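Local coordinates for Lmo1076 protein (Listeria monocytogenes serovar 1/2a, PDB 3FI7) that hydrolyses cell-wall peptidoglycan as a virulence-associated autolysin, an N-acetylglucosaminidase of family GH73 represented here by its catalytic domain, at residues 93-98 and 103-108. Residues are numbered along the deposited sequence; the frame is centred on the assembly and turned at random.
Sequences KTWEYS and WYQINA
Tyr97 and Trp103 pack against each other near the turn of a two-stranded antiparallel beta hairpin, formed by strands 89-98 and 104-111, that projects from the largely helical, lysozyme-clan catalytic domain. Four backbone hydrogen bonds join Thr94 to Ile106 and Glu96 to Tyr104, both as hydrogen-bonded pairs, with Glu96 N to Tyr104 O at 2.8 Å. Lys93, Trp95 and Tyr97 face Asn107, Gln105 and Trp103 in the non-hydrogen-bonded pairs, and these six side chains share one face of the ribbon. There Tyr97 CB sits over the six-membered ring of Trp103, 3.7 Å from its centroid, and Tyr97 turns its ring edge onto the five-membered ring in an edge-to-face stack with planes at 59°. Gln105 can be followed outward along its chain: CB lies 4.1 Å from Lys93 CD, and CG rests over the six-membered ring of Trp95 in a CH-pi contact, 3.7 Å from the centroid. Extended beyond CG, the chain brings CD to 4.2 Å from Trp95 CH2 and carries its amide, turned 87° to the indole, outward so that OE1 comes to 3.7 Å from Lys93 CD, where the two side chains cross nearly at right angles, while NE2 reaches 3.5 Å from Trp95 CZ2. On the other face, Tyr104 CG lies between its backbone N and carbonyl carbon (chi1 64°), which places the face of the phenol ring against Glu96 CB in a CH-pi contact; Lys101 adds a cation-pi contact to this ring. Glu96 OE2 forms a salt bridge with Lys82 NZ, and Glu96 CG lies 3.6 Å from Ile106 CG2.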
ATOM      1  N   LYS A  93       0.817  15.760  15.594  1.00 47.52           N
ATOM      2  CA  LYS A  93       0.448  16.913  14.802  1.00 46.33           C
ATOM      3  C   LYS A  93       0.227  16.465  13.365  1.00 42.48           C
ATOM      4  O   LYS A  93       0.896  15.552  12.881  1.00 44.55           O
ATOM      5  CB  LYS A  93       1.557  17.970  14.855  1.00 50.68           C
ATOM      6  CG  LYS A  93       1.639  18.753  16.151  1.00 57.74           C
ATOM      7  CD  LYS A  93       0.740  19.975  16.116  1.00 73.75           C
ATOM      8  CE  LYS A  93       1.089  20.960  17.227  1.00 81.42           C
ATOM      9  NZ  LYS A  93       0.263  22.201  17.148  1.00 81.28           N
ATOM     10  N   THR A  94      -0.714  17.110  12.689  1.00 36.79           N
ATOM     11  CA  THR A  94      -0.970  16.837  11.288  1.00 40.38           C
ATOM     12  C   THR A  94      -1.422  18.131  10.611  1.00 43.32           C
ATOM     13  O   THR A  94      -1.926  19.040  11.275  1.00 43.90           O
ATOM     14  CB  THR A  94      -2.034  15.715  11.123  1.00 47.59           C
ATOM     15  OG1 THR A  94      -2.165  15.367   9.742  1.00 48.00           O
ATOM     16  CG2 THR A  94      -3.386  16.163  11.654  1.00 42.54           C
ATOM     17  N   TRP A  95      -1.219  18.227   9.301  1.00 39.97           N
ATOM     18  CA  TRP A  95      -1.675  19.396   8.547  1.00 44.28           C
ATOM     19  C   TRP A  95      -3.150  19.313   8.142  1.00 44.73           C
ATOM     20  O   TRP A  95      -3.626  18.266   7.717  1.00 50.15           O
ATOM     21  CB  TRP A  95      -0.827  19.585   7.291  1.00 42.78           C
ATOM     22  CG  TRP A  95       0.548  20.101   7.553  1.00 47.87           C
ATOM     23  CD1 TRP A  95       1.717  19.391   7.507  1.00 46.82           C
ATOM     24  CD2 TRP A  95       0.906  21.445   7.890  1.00 36.64           C
ATOM     25  NE1 TRP A  95       2.779  20.213   7.799  1.00 41.51           N
ATOM     26  CE2 TRP A  95       2.308  21.480   8.037  1.00 43.59           C
ATOM     27  CE3 TRP A  95       0.175  22.623   8.085  1.00 44.56           C
ATOM     28  CZ2 TRP A  95       2.996  22.646   8.370  1.00 40.43           C
ATOM     29  CZ3 TRP A  95       0.856  23.779   8.420  1.00 49.11           C
ATOM     30  CH2 TRP A  95       2.256  23.782   8.558  1.00 47.65           C
ATOM     31  N   GLU A  96      -3.859  20.428   8.268  1.00 48.89           N
ATOM     32  CA  GLU A  96      -5.230  20.539   7.792  1.00 53.91           C
ATOM     33  C   GLU A  96      -5.345  21.815   6.978  1.00 55.45           C
ATOM     34  O   GLU A  96      -4.559  22.739   7.160  1.00 59.65           O
ATOM     35  CB  GLU A  96      -6.218  20.592   8.960  1.00 61.60           C
ATOM     36  CG  GLU A  96      -6.108  19.438   9.946  1.00 75.98           C
ATOM     37  CD  GLU A  96      -6.650  18.131   9.397  1.00 92.24           C
ATOM     38  OE1 GLU A  96      -7.035  18.093   8.206  1.00101.55           O
ATOM     39  OE2 GLU A  96      -6.688  17.139  10.160  1.00 91.80           O
ATOM     40  N   TYR A  97      -6.314  21.873   6.072  1.00 58.44           N
ATOM     41  CA  TYR A  97      -6.534  23.094   5.307  1.00 61.69           C
ATOM     42  C   TYR A  97      -7.989  23.537   5.354  1.00 66.94           C
ATOM     43  O   TYR A  97      -8.901  22.715   5.373  1.00 75.10           O
ATOM     44  CB  TYR A  97      -6.087  22.943   3.846  1.00 58.60           C
ATOM     45  CG  TYR A  97      -6.283  24.219   3.052  1.00 60.72           C
ATOM     46  CD1 TYR A  97      -7.463  24.454   2.350  1.00 59.78           C
ATOM     47  CD2 TYR A  97      -5.302  25.201   3.029  1.00 62.13           C
ATOM     48  CE1 TYR A  97      -7.654  25.627   1.642  1.00 61.25           C
ATOM     49  CE2 TYR A  97      -5.483  26.379   2.326  1.00 69.34           C
ATOM     50  CZ  TYR A  97      -6.661  26.587   1.633  1.00 71.59           C
ATOM     51  OH  TYR A  97      -6.841  27.758   0.932  1.00 71.00           O
ATOM     52  N   SER A  98      -8.196  24.846   5.377  1.00 61.68           N
ATOM     53  CA  SER A  98      -9.527  25.399   5.209  1.00 70.29           C
ATOM     54  C   SER A  98      -9.384  26.728   4.493  1.00 76.91           C
ATOM     55  O   SER A  98      -8.418  27.454   4.717  1.00 71.16           O
ATOM     56  CB  SER A  98     -10.222  25.593   6.559  1.00 68.92           C
ATOM     57  OG  SER A  98      -9.794  26.790   7.188  1.00 74.66           O
ATOM     58  N   TRP A 103      -3.502  26.767   5.619  1.00 56.50           N
ATOM     59  CA  TRP A 103      -2.855  25.564   6.127  1.00 56.02           C
ATOM     60  C   TRP A 103      -2.528  25.767   7.598  1.00 61.15           C
ATOM     61  O   TRP A 103      -1.949  26.784   7.978  1.00 65.98           O
ATOM     62  CB  TRP A 103      -1.580  25.245   5.347  1.00 53.07           C
ATOM     63  CG  TRP A 103      -1.806  24.612   3.992  1.00 58.90           C
ATOM     64  CD1 TRP A 103      -1.663  25.211   2.772  1.00 55.69           C
ATOM     65  CD2 TRP A 103      -2.199  23.255   3.728  1.00 57.89           C
ATOM     66  NE1 TRP A 103      -1.942  24.313   1.769  1.00 55.33           N
ATOM     67  CE2 TRP A 103      -2.273  23.106   2.328  1.00 56.78           C
ATOM     68  CE3 TRP A 103      -2.496  22.153   4.541  1.00 71.18           C
ATOM     69  CZ2 TRP A 103      -2.633  21.898   1.720  1.00 62.67           C
ATOM     70  CZ3 TRP A 103      -2.854  20.951   3.934  1.00 71.15           C
ATOM     71  CH2 TRP A 103      -2.919  20.836   2.537  1.00 65.43           C
ATOM     72  N   TYR A 104      -2.914  24.809   8.430  1.00 55.51           N
ATOM     73  CA  TYR A 104      -2.630  24.901   9.854  1.00 56.18           C
ATOM     74  C   TYR A 104      -2.398  23.529  10.459  1.00 56.44           C
ATOM     75  O   TYR A 104      -2.833  22.515   9.913  1.00 50.68           O
ATOM     76  CB  TYR A 104      -3.753  25.623  10.591  1.00 53.11           C
ATOM     77  CG  TYR A 104      -5.076  24.905  10.549  1.00 56.61           C
ATOM     78  CD1 TYR A 104      -5.508  24.148  11.624  1.00 54.59           C
ATOM     79  CD2 TYR A 104      -5.898  24.989   9.432  1.00 62.19           C
ATOM     80  CE1 TYR A 104      -6.722  23.490  11.592  1.00 60.96           C
ATOM     81  CE2 TYR A 104      -7.116  24.336   9.388  1.00 61.88           C
ATOM     82  CZ  TYR A 104      -7.524  23.587  10.472  1.00 65.77           C
ATOM     83  OH  TYR A 104      -8.737  22.928  10.437  1.00 68.21           O
ATOM     84  N   GLN A 105      -1.693  23.501  11.584  1.00 54.83           N
ATOM     85  CA  GLN A 105      -1.399  22.245  12.249  1.00 49.52           C
ATOM     86  C   GLN A 105      -2.412  21.986  13.340  1.00 51.83           C
ATOM     87  O   GLN A 105      -3.051  22.904  13.842  1.00 59.26           O
ATOM     88  CB  GLN A 105      -0.004  22.258  12.853  1.00 45.25           C
ATOM     89  CG  GLN A 105       1.096  22.544  11.873  1.00 50.89           C
ATOM     90  CD  GLN A 105       2.447  22.533  12.543  1.00 53.26           C
ATOM     91  OE1 GLN A 105       2.559  22.221  13.730  1.00 60.95           O
ATOM     92  NE2 GLN A 105       3.483  22.861  11.789  1.00 52.55           N
ATOM     93  N   ILE A 106      -2.553  20.722  13.704  1.00 52.11           N
ATOM     94  CA  ILE A 106      -3.480  20.336  14.744  1.00 49.35           C
ATOM     95  C   ILE A 106      -3.118  18.936  15.209  1.00 50.34           C
ATOM     96  O   ILE A 106      -2.562  18.139  14.447  1.00 56.00           O
ATOM     97  CB  ILE A 106      -4.940  20.380  14.242  1.00 61.12           C
ATOM     98  CG1 ILE A 106      -5.905  20.554  15.413  1.00 74.27           C
ATOM     99  CG2 ILE A 106      -5.283  19.130  13.443  1.00 60.98           C
ATOM    100  CD1 ILE A 106      -7.306  20.940  14.988  1.00 79.07           C
ATOM    101  N   ASN A 107      -3.402  18.648  16.471  1.00 46.62           N
ATOM    102  CA  ASN A 107      -3.226  17.309  16.990  1.00 53.45           C
ATOM    103  C   ASN A 107      -4.389  16.435  16.560  1.00 59.52           C
ATOM    104  O   ASN A 107      -5.537  16.878  16.560  1.00 63.97           O
ATOM    105  CB  ASN A 107      -3.123  17.329  18.511  1.00 58.07           C
ATOM    106  CG  ASN A 107      -1.711  17.562  18.986  1.00 74.15           C
ATOM    107  OD1 ASN A 107      -0.781  16.876  18.561  1.00 75.49           O
ATOM    108  ND2 ASN A 107      -1.538  18.532  19.875  1.00 81.72           N
ATOM    109  N   ALA A 108      -4.090  15.201  16.175  1.00 48.55           N
ATOM    110  CA  ALA A 108      -5.140  14.239  15.886  1.00 45.80           C
ATOM    111  C   ALA A 108      -4.772  12.885  16.473  1.00 42.84           C
ATOM    112  O   ALA A 108      -3.613  12.632  16.797  1.00 45.29           O
ATOM    113  CB  ALA A 108      -5.383  14.138  14.376  1.00 38.07           C
TER